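Local structure of suppressor of fused homolog (Drosophila melanogaster, 6LPH) at residues F102-R107 / N148-G153; A133-A138 / I156-S161; Q195-F200 / G214-L219. The protein probably sequesters DNA-binding transcription factors, its N-terminal part, the piece described here, being held in complex with a peptide of the kinase Fu. One frame throughout, in Å; residues are numbered along the deposited sequence.

Contact 1: F102-R107 / N148-G153; sequences FELTFR and NGLCFG
The ring of Phe102 carries Leu150 on one face, with CB of that leucine 4.2 Å above the ring plane and displaced toward the rim. Gly149 CA and Leu150 N approach the same ring obliquely; the nearest of its carbons to Gly149 CA is Phe102 CE2, at 3.5 Å. Phe102 and Leu104 belong to strand 97-109 of the mixed beta-sheet, whereas Gly149 and Leu150 lie in the loop joining helix 131-146 to the short edge strand 155-156, so the contact lays a connecting loop against an inner strand. The Phe102 ring reaches the loop with CG between the backbone N and the carbonyl carbon (chi1 71°), and CE1 comes to 4.0 Å from CD1 of Leu150. Two residues along, Leu104 projects from the same side of the strand and meets the same methyl of Leu150. Cys194 on the adjacent strand 189-199 also touches Phe102, and Leu79 touches both Phe102 and Leu104. With an alanine in place of Phe102 the ring against Leu150 and Gly149 is lost, which would probably open a gap between strand and loop, Leu104 being the residue of the strand segment left touching Leu150. The Leu104 and Leu150 side chains cross at about a right angle, with Leu104 CD2 3.7 Å from Leu150 CD1.

Contact 2: A133-A138 / I156-S161; sequences ANLLQA and IPWRKS
Trp158, in the loop that leaves the edge strand 155-156, inserts its indole against Leu135 and Ala138 of helix 131-146, a helix that also touches the bound peptide through Asn134 and Gln137. The benzo end of the indole makes the closer approach: Ala138 CB sits at the ring edge, in its plane, 3.6 Å from Trp158 CZ2. CH2 of the tryptophan is almost equally near that methyl and also comes to 3.7 Å from the carbonyl carbon C of Ala138, so the six-membered ring butts against the helix backbone as well as a side chain. Leu135 meets the pyrrole side obliquely, its CD1 3.8 Å from Trp158 NE1, and the leucine and the indole run alongside each other in opposite senses. With CG anti to the backbone N (chi1 172°), the Leu135 side chain swings its CD1 branch to the indole.

In the fold, the helix lies between this loop and the sheet: Ala133, Leu136 and Gln137 pack on Ile55 of strand 54-60, and Gln137 OE1 accepts a hydrogen bond from Leu52 N. The loop enters the contact through an inverse gamma turn centred on Pro157, closed by a weak bond from Trp158 N to Ile156 O. Lys160 then doubles back over the indole and holds its NZ 3.4 Å above the ring, over the centre, a placement consistent with a cation-pi interaction. The same ammonium group donates to Trp158 O, with Lys160 NZ at 3.0 Å from that oxygen. The C=O...N angle is 139°, and the donor is tilted 22° from the carbonyl plane. Lys160 O lies in the ring plane at the indole edge.

Contact 3: Q195-F200 / G214-L219; sequences QIVGVF and GVLNFL
A beta-alpha unit of the fold brings Val197 and Val199 against Leu216 and Leu219: strand 189-199 runs directly into helix 201-219, and the last turn and a half of that helical region returns to the strand it came from. Leu219 touches Glu203 as well, near the other end of the same region, so its course cannot be one straight rod. Phe200 stands at the N-cap between strand and helix, its backbone N bonded to Glu203 OE2. The axes of 195-199 and 214-219 pass 11.3 Å apart, at 77° between their N-to-C directions, so the helix end lies nearly crosswise over the strand. Val197 and Val199, alternate residues, direct their side chains to this side of the sheet, while Leu216 and Leu219, one turn apart, supply the helix surface. The nearest approach is Val199 CG1 to Leu219 CD1, 3.9 Å, with the two side chains crossing at about a right angle. Val199 presents CG1 by setting it anti to the carbonyl carbon, beside the backbone N (chi1 -64°). Val197 divides its branches between the two leucines: CG2 lies 4.3 Å from Leu216 CD2, and CG1 lies 4.4 Å from Leu219 CD1. Val240 of helix 240-243 adds to the cover over Leu219, and Leu174 of strand 172-186 borders Val199. All four side chains are buried and wholly aliphatic, which leaves dispersion and the exclusion of water to hold strand and helix together, without directional bonds to fix their register.

Overall arrangement
Contact 3 is fully buried, whereas contacts 1 and 2 are only partly so and each ties a loop to a regular element. Contacts 1 and 3 share the sheet: their strands 97-109 and 189-199 are neighbours, joined by a probable hydrogen bond from Ile196 N to Thr105 O (2.8 Å) and by the pairing of Arg107 with Gln195. Contacts 1 and 2 are interleaved along the chain and touch where Leu104 meets the backbone of Leu136 and Leu150 meets Ile156. Contacts 2 and 3 do not touch. Their chemistry follows their place: aliphatic only in contact 3, phenyl with leucines in contact 1, and in contact 2, nearer the surface, an indole accompanied by a lysine.

Contact 1: F102-R107 / N148-G153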
loop_
_atom_site.group_PDB
_atom_site.type_symbol
_atom_site.label_atom_id
_atom_site.label_comp_id
_atom_site.label_asym_id
_atom_site.label_seq_id
_atom_site.Cartn_x
_atom_site.Cartn_y
_atom_site.Cartn_z
ATOM N N PHE A 102 -8.405 7.572 6.317
ATOM C CA PHE A 102 -7.810 6.305 5.938
ATOM C C PHE A 102 -6.282 6.399 5.822
ATOM O O PHE A 102 -5.733 7.515 5.809
ATOM C CB PHE A 102 -8.427 5.808 4.611
ATOM C CG PHE A 102 -8.013 6.618 3.410
ATOM C CD1 PHE A 102 -6.938 6.225 2.627
ATOM C CD2 PHE A 102 -8.693 7.785 3.083
ATOM C CE1 PHE A 102 -6.560 6.966 1.519
ATOM C CE2 PHE A 102 -8.305 8.534 1.991
ATOM C CZ PHE A 102 -7.242 8.128 1.213
ATOM N N GLU A 103 -5.615 5.235 5.805
ATOM C CA GLU A 103 -4.234 5.134 5.339
ATOM C C GLU A 103 -4.196 4.085 4.253
ATOM O O GLU A 103 -5.108 3.256 4.142
ATOM C CB GLU A 103 -3.220 4.785 6.462
ATOM C CG GLU A 103 -3.092 5.878 7.559
ATOM C CD GLU A 103 -2.351 7.141 7.131
ATOM O OE1 GLU A 103 -1.837 7.249 5.964
ATOM O OE2 GLU A 103 -2.238 8.036 8.004
ATOM N N LEU A 104 -3.128 4.142 3.446
ATOM C CA LEU A 104 -2.933 3.195 2.376
ATOM C C LEU A 104 -2.128 1.977 2.840
ATOM O O LEU A 104 -1.144 2.123 3.597
ATOM C CB LEU A 104 -2.138 3.856 1.252
ATOM C CG LEU A 104 -2.864 5.049 0.585
ATOM C CD1 LEU A 104 -1.928 5.783 -0.365
ATOM C CD2 LEU A 104 -4.120 4.575 -0.153
ATOM N N THR A 105 -2.542 0.789 2.392
ATOM C CA THR A 105 -1.696 -0.396 2.513
ATOM C C THR A 105 -1.457 -1.067 1.144
ATOM O O THR A 105 -2.166 -0.785 0.163
ATOM C CB THR A 105 -2.201 -1.419 3.550
ATOM O OG1 THR A 105 -3.264 -2.186 2.993
ATOM C CG2 THR A 105 -2.718 -0.719 4.863
ATOM N N PHE A 106 -0.458 -1.939 1.080
ATOM C CA PHE A 106 -0.177 -2.626 -0.183
ATOM C C PHE A 106 0.490 -3.957 0.168
ATOM O O PHE A 106 1.275 -4.027 1.122
ATOM C CB PHE A 106 0.711 -1.733 -1.038
ATOM C CG PHE A 106 1.111 -2.324 -2.392
ATOM C CD1 PHE A 106 0.140 -2.698 -3.341
ATOM C CD2 PHE A 106 2.453 -2.431 -2.736
ATOM C CE1 PHE A 106 0.488 -3.187 -4.595
ATOM C CE2 PHE A 106 2.829 -2.909 -4.023
ATOM C CZ PHE A 106 1.844 -3.304 -4.938
ATOM N N ARG A 107 0.092 -5.020 -0.527
ATOM C CA ARG A 107 0.699 -6.346 -0.308
ATOM C C ARG A 107 1.393 -6.788 -1.577
ATOM O O ARG A 107 0.770 -6.932 -2.649
ATOM C CB ARG A 107 -0.320 -7.369 0.138
ATOM C CG ARG A 107 -0.930 -6.999 1.520
ATOM C CD ARG A 107 -1.932 -8.028 1.982
ATOM N NE ARG A 107 -2.603 -7.587 3.214
ATOM C CZ ARG A 107 -2.108 -7.763 4.445
ATOM N NH1 ARG A 107 -0.936 -8.424 4.622
ATOM N NH2 ARG A 107 -2.796 -7.337 5.514
ATOM N N ASN A 148 -10.640 13.862 -2.962
ATOM C CA ASN A 148 -11.396 12.604 -2.825
ATOM C C ASN A 148 -10.612 11.601 -1.965
ATOM O O ASN A 148 -9.446 11.323 -2.245
ATOM C CB ASN A 148 -11.733 11.899 -4.175
ATOM C CG ASN A 148 -11.817 12.836 -5.386
ATOM O OD1 ASN A 148 -12.429 13.909 -5.347
ATOM N ND2 ASN A 148 -11.234 12.386 -6.501
ATOM N N GLY A 149 -11.249 11.070 -0.923
ATOM C CA GLY A 149 -10.714 9.942 -0.167
ATOM C C GLY A 149 -10.974 8.662 -0.968
ATOM O O GLY A 149 -11.556 8.702 -2.053
ATOM N N LEU A 150 -10.538 7.523 -0.452
ATOM C CA LEU A 150 -10.754 6.261 -1.148
ATOM C C LEU A 150 -11.684 5.424 -0.316
ATOM O O LEU A 150 -11.605 5.491 0.905
ATOM C CB LEU A 150 -9.429 5.531 -1.337
ATOM C CG LEU A 150 -8.426 6.243 -2.267
ATOM C CD1 LEU A 150 -7.063 5.554 -2.213
ATOM C CD2 LEU A 150 -8.952 6.257 -3.698
ATOM N N CYS A 151 -12.575 4.677 -0.971
ATOM C CA CYS A 151 -13.499 3.752 -0.300
ATOM C C CYS A 151 -13.271 2.331 -0.836
ATOM O O CYS A 151 -12.785 2.150 -1.959
ATOM C CB CYS A 151 -14.973 4.124 -0.552
ATOM S SG CYS A 151 -15.444 5.877 -0.427
ATOM N N PHE A 152 -13.655 1.331 -0.055
ATOM C CA PHE A 152 -13.583 -0.061 -0.512
ATOM C C PHE A 152 -14.449 -0.270 -1.760
ATOM O O PHE A 152 -15.615 0.138 -1.807
ATOM C CB PHE A 152 -13.975 -1.032 0.605
ATOM C CG PHE A 152 -13.360 -0.698 1.930
ATOM C CD1 PHE A 152 -12.001 -0.356 2.021
ATOM C CD2 PHE A 152 -14.144 -0.698 3.100
ATOM C CE1 PHE A 152 -11.428 -0.032 3.254
ATOM C CE2 PHE A 152 -13.574 -0.375 4.339
ATOM C CZ PHE A 152 -12.221 -0.045 4.418
ATOM N N GLY A 153 -13.856 -0.873 -2.774
ATOM C CA GLY A 153 -14.543 -1.068 -4.029
ATOM C C GLY A 153 -14.141 -0.054 -5.098
ATOM O O GLY A 153 -14.415 -0.293 -6.262
#

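Contact 2: A133-A138 / I156-S161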
loop_
_atom_site.group_PDB
_atom_site.type_symbol
_atom_site.label_atom_id
_atom_site.label_comp_id
_atom_site.label_asym_id
_atom_site.label_seq_id
_atom_site.Cartn_x
_atom_site.Cartn_y
_atom_site.Cartn_z
ATOM N N ALA A 133 6.882 2.560 -1.838
ATOM C CA ALA A 133 6.816 3.835 -1.124
ATOM C C ALA A 133 6.525 5.028 -2.043
ATOM O O ALA A 133 5.705 5.864 -1.675
ATOM C CB ALA A 133 8.087 4.076 -0.295
ATOM N N ASN A 134 7.203 5.106 -3.202
ATOM C CA ASN A 134 6.873 6.065 -4.278
ATOM C C ASN A 134 5.446 5.957 -4.728
ATOM O O ASN A 134 4.815 6.969 -4.984
ATOM C CB ASN A 134 7.672 5.793 -5.557
ATOM C CG ASN A 134 9.117 6.167 -5.446
ATOM O OD1 ASN A 134 9.943 5.615 -6.175
ATOM N ND2 ASN A 134 9.444 7.096 -4.557
ATOM N N LEU A 135 4.967 4.723 -4.904
ATOM C CA LEU A 135 3.623 4.488 -5.365
ATOM C C LEU A 135 2.631 5.073 -4.335
ATOM O O LEU A 135 1.709 5.830 -4.718
ATOM C CB LEU A 135 3.375 2.980 -5.567
ATOM C CG LEU A 135 1.906 2.623 -5.878
ATOM C CD1 LEU A 135 1.458 3.186 -7.216
ATOM C CD2 LEU A 135 1.669 1.108 -5.803
ATOM N N LEU A 136 2.830 4.752 -3.048
ATOM C CA LEU A 136 1.939 5.275 -2.020
ATOM C C LEU A 136 2.042 6.790 -1.877
ATOM O O LEU A 136 1.022 7.425 -1.676
ATOM C CB LEU A 136 2.157 4.601 -0.644
ATOM C CG LEU A 136 2.045 3.061 -0.636
ATOM C CD1 LEU A 136 2.192 2.480 0.757
ATOM C CD2 LEU A 136 0.725 2.631 -1.262
ATOM N N GLN A 137 3.246 7.367 -2.003
ATOM C CA GLN A 137 3.362 8.838 -1.965
ATOM C C GLN A 137 2.550 9.468 -3.089
ATOM O O GLN A 137 1.842 10.456 -2.862
ATOM C CB GLN A 137 4.798 9.341 -2.043
ATOM C CG GLN A 137 5.682 8.993 -0.877
ATOM C CD GLN A 137 5.401 9.820 0.376
ATOM O OE1 GLN A 137 4.455 10.635 0.421
ATOM N NE2 GLN A 137 6.236 9.612 1.412
ATOM N N ALA A 138 2.640 8.877 -4.281
ATOM C CA ALA A 138 1.980 9.405 -5.471
ATOM C C ALA A 138 0.450 9.271 -5.320
ATOM O O ALA A 138 -0.301 10.183 -5.694
ATOM C CB ALA A 138 2.469 8.692 -6.736
ATOM N N ILE A 156 -8.721 3.065 -9.209
ATOM C CA ILE A 156 -7.913 4.209 -9.551
ATOM C C ILE A 156 -7.313 3.927 -10.935
ATOM O O ILE A 156 -6.463 3.028 -11.065
ATOM C CB ILE A 156 -6.787 4.483 -8.529
ATOM C CG1 ILE A 156 -7.357 4.585 -7.100
ATOM C CG2 ILE A 156 -6.009 5.732 -8.966
ATOM C CD1 ILE A 156 -6.326 4.637 -5.974
ATOM N N PRO A 157 -7.754 4.680 -11.961
ATOM C CA PRO A 157 -7.234 4.440 -13.314
ATOM C C PRO A 157 -5.869 5.101 -13.458
ATOM O O PRO A 157 -5.734 6.145 -14.115
ATOM C CB PRO A 157 -8.274 5.087 -14.230
ATOM C CG PRO A 157 -8.952 6.126 -13.400
ATOM C CD PRO A 157 -8.815 5.713 -11.942
ATOM N N TRP A 158 -4.885 4.463 -12.817
ATOM C CA TRP A 158 -3.490 4.915 -12.738
ATOM C C TRP A 158 -2.815 4.981 -14.076
ATOM O O TRP A 158 -2.008 5.887 -14.347
ATOM C CB TRP A 158 -2.730 3.950 -11.838
ATOM C CG TRP A 158 -1.517 4.553 -11.181
ATOM C CD1 TRP A 158 -0.202 4.116 -11.275
ATOM C CD2 TRP A 158 -1.472 5.702 -10.278
ATOM N NE1 TRP A 158 0.629 4.884 -10.504
ATOM C CE2 TRP A 158 -0.057 5.864 -9.893
ATOM C CE3 TRP A 158 -2.424 6.588 -9.758
ATOM C CZ2 TRP A 158 0.369 6.883 -9.035
ATOM C CZ3 TRP A 158 -1.980 7.610 -8.891
ATOM C CH2 TRP A 158 -0.626 7.748 -8.536
ATOM N N ARG A 159 -3.143 4.015 -14.926
ATOM C CA ARG A 159 -2.624 3.940 -16.309
ATOM C C ARG A 159 -1.106 3.908 -16.442
ATOM O O ARG A 159 -0.564 4.513 -17.357
ATOM C CB ARG A 159 -3.183 5.083 -17.206
ATOM C CG ARG A 159 -4.702 5.147 -17.266
ATOM C CD ARG A 159 -5.291 3.864 -17.821
ATOM N NE ARG A 159 -6.711 4.019 -18.059
ATOM C CZ ARG A 159 -7.532 3.047 -18.446
ATOM N NH1 ARG A 159 -7.089 1.794 -18.606
ATOM N NH2 ARG A 159 -8.819 3.325 -18.616
ATOM N N LYS A 160 -0.414 3.249 -15.516
ATOM C CA LYS A 160 1.025 3.001 -15.666
ATOM C C LYS A 160 1.482 1.955 -14.665
ATOM O O LYS A 160 0.899 1.816 -13.576
ATOM C CB LYS A 160 1.860 4.282 -15.563
ATOM C CG LYS A 160 1.597 5.087 -14.322
ATOM C CD LYS A 160 1.898 6.580 -14.484
ATOM C CE LYS A 160 1.572 7.315 -13.179
ATOM N NZ LYS A 160 0.095 7.553 -12.935
ATOM N N SER A 161 2.494 1.185 -15.044
ATOM C CA SER A 161 2.964 0.109 -14.193
ATOM C C SER A 161 3.262 0.654 -12.817
ATOM O O SER A 161 3.868 1.718 -12.661
ATOM C CB SER A 161 4.223 -0.581 -14.779
ATOM O OG SER A 161 5.265 0.356 -14.926
#

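Contact 3: Q195-F200 / G214-L219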
loop_
_atom_site.group_PDB
_atom_site.type_symbol
_atom_site.label_atom_id
_atom_site.label_comp_id
_atom_site.label_asym_id
_atom_site.label_seq_id
_atom_site.Cartn_x
_atom_site.Cartn_y
_atom_site.Cartn_z
ATOM N N GLN A 195 -6.490 -0.996 1.317
ATOM C CA GLN A 195 -5.447 -1.759 0.648
ATOM C C GLN A 195 -5.569 -1.614 -0.857
ATOM O O GLN A 195 -6.599 -1.942 -1.476
ATOM C CB GLN A 195 -5.492 -3.233 1.034
ATOM C CG GLN A 195 -4.343 -4.050 0.438
ATOM C CD GLN A 195 -4.403 -5.490 0.866
ATOM O OE1 GLN A 195 -4.395 -5.800 2.067
ATOM N NE2 GLN A 195 -4.486 -6.387 -0.104
ATOM N N ILE A 196 -4.483 -1.136 -1.440
ATOM C CA ILE A 196 -4.388 -0.970 -2.872
ATOM C C ILE A 196 -4.078 -2.340 -3.488
ATOM O O ILE A 196 -3.280 -3.111 -2.932
ATOM C CB ILE A 196 -3.349 0.145 -3.153
ATOM C CG1 ILE A 196 -4.044 1.505 -3.258
ATOM C CG2 ILE A 196 -2.671 0.014 -4.487
ATOM C CD1 ILE A 196 -5.198 1.727 -2.341
ATOM N N VAL A 197 -4.737 -2.663 -4.608
ATOM C CA VAL A 197 -4.537 -3.962 -5.313
ATOM C C VAL A 197 -4.259 -3.685 -6.783
ATOM O O VAL A 197 -5.081 -3.074 -7.445
ATOM C CB VAL A 197 -5.783 -4.884 -5.191
ATOM C CG1 VAL A 197 -5.583 -6.245 -5.888
ATOM C CG2 VAL A 197 -6.142 -5.100 -3.743
ATOM N N GLY A 198 -3.118 -4.150 -7.297
ATOM C CA GLY A 198 -2.804 -3.929 -8.709
ATOM C C GLY A 198 -3.662 -4.854 -9.559
ATOM O O GLY A 198 -3.867 -6.016 -9.207
ATOM N N VAL A 199 -4.169 -4.336 -10.675
ATOM C CA VAL A 199 -5.063 -5.083 -11.560
ATOM C C VAL A 199 -4.746 -4.857 -13.058
ATOM O O VAL A 199 -4.107 -3.848 -13.456
ATOM C CB VAL A 199 -6.575 -4.784 -11.301
ATOM C CG1 VAL A 199 -6.999 -5.244 -9.903
ATOM C CG2 VAL A 199 -6.906 -3.301 -11.502
ATOM N N PHE A 200 -5.254 -5.776 -13.875
ATOM C CA PHE A 200 -5.140 -5.727 -15.344
ATOM C C PHE A 200 -6.113 -4.687 -15.868
ATOM O O PHE A 200 -7.053 -4.231 -15.148
ATOM C CB PHE A 200 -5.517 -7.097 -15.959
ATOM C CG PHE A 200 -4.404 -8.110 -15.959
ATOM C CD1 PHE A 200 -3.937 -8.640 -17.163
ATOM C CD2 PHE A 200 -3.839 -8.575 -14.751
ATOM C CE1 PHE A 200 -2.910 -9.584 -17.167
ATOM C CE2 PHE A 200 -2.807 -9.516 -14.758
ATOM C CZ PHE A 200 -2.335 -10.011 -15.972
ATOM N N GLY A 214 -17.227 -6.700 -6.634
ATOM C CA GLY A 214 -17.453 -7.961 -7.362
ATOM C C GLY A 214 -16.180 -8.456 -8.066
ATOM O O GLY A 214 -15.889 -9.661 -8.077
ATOM N N VAL A 215 -15.405 -7.541 -8.646
ATOM C CA VAL A 215 -14.090 -7.922 -9.222
ATOM C C VAL A 215 -13.088 -8.367 -8.125
ATOM O O VAL A 215 -12.366 -9.363 -8.304
ATOM C CB VAL A 215 -13.481 -6.804 -10.114
ATOM C CG1 VAL A 215 -12.116 -7.216 -10.634
ATOM C CG2 VAL A 215 -14.413 -6.469 -11.275
ATOM N N LEU A 216 -13.035 -7.641 -7.005
ATOM C CA LEU A 216 -12.158 -8.050 -5.883
ATOM C C LEU A 216 -12.531 -9.445 -5.383
ATOM O O LEU A 216 -11.649 -10.258 -5.067
ATOM C CB LEU A 216 -12.247 -7.069 -4.717
ATOM C CG LEU A 216 -11.628 -5.699 -5.011
ATOM C CD1 LEU A 216 -11.972 -4.686 -3.932
ATOM C CD2 LEU A 216 -10.116 -5.780 -5.251
ATOM N N ASN A 217 -13.838 -9.716 -5.331
ATOM C CA ASN A 217 -14.327 -11.008 -4.887
ATOM C C ASN A 217 -13.858 -12.117 -5.803
ATOM O O ASN A 217 -13.494 -13.205 -5.311
ATOM C CB ASN A 217 -15.850 -11.034 -4.806
ATOM C CG ASN A 217 -16.380 -10.453 -3.508
ATOM O OD1 ASN A 217 -15.666 -10.387 -2.501
ATOM N ND2 ASN A 217 -17.649 -10.026 -3.520
ATOM N N PHE A 218 -13.847 -11.841 -7.117
ATOM C CA PHE A 218 -13.314 -12.796 -8.108
ATOM C C PHE A 218 -11.836 -13.081 -7.853
ATOM O O PHE A 218 -11.420 -14.242 -7.840
ATOM C CB PHE A 218 -13.446 -12.269 -9.548
ATOM C CG PHE A 218 -14.854 -12.231 -10.080
ATOM C CD1 PHE A 218 -15.859 -13.075 -9.571
ATOM C CD2 PHE A 218 -15.172 -11.355 -11.136
ATOM C CE1 PHE A 218 -17.154 -13.035 -10.093
ATOM C CE2 PHE A 218 -16.463 -11.320 -11.668
ATOM C CZ PHE A 218 -17.453 -12.148 -11.133
ATOM N N LEU A 219 -11.050 -12.013 -7.665
ATOM C CA LEU A 219 -9.601 -12.110 -7.409
ATOM C C LEU A 219 -9.236 -12.930 -6.169
ATOM O O LEU A 219 -8.225 -13.639 -6.158
ATOM C CB LEU A 219 -8.978 -10.708 -7.316
ATOM C CG LEU A 219 -9.039 -9.824 -8.579
ATOM C CD1 LEU A 219 -8.650 -8.386 -8.248
ATOM C CD2 LEU A 219 -8.124 -10.369 -9.667
#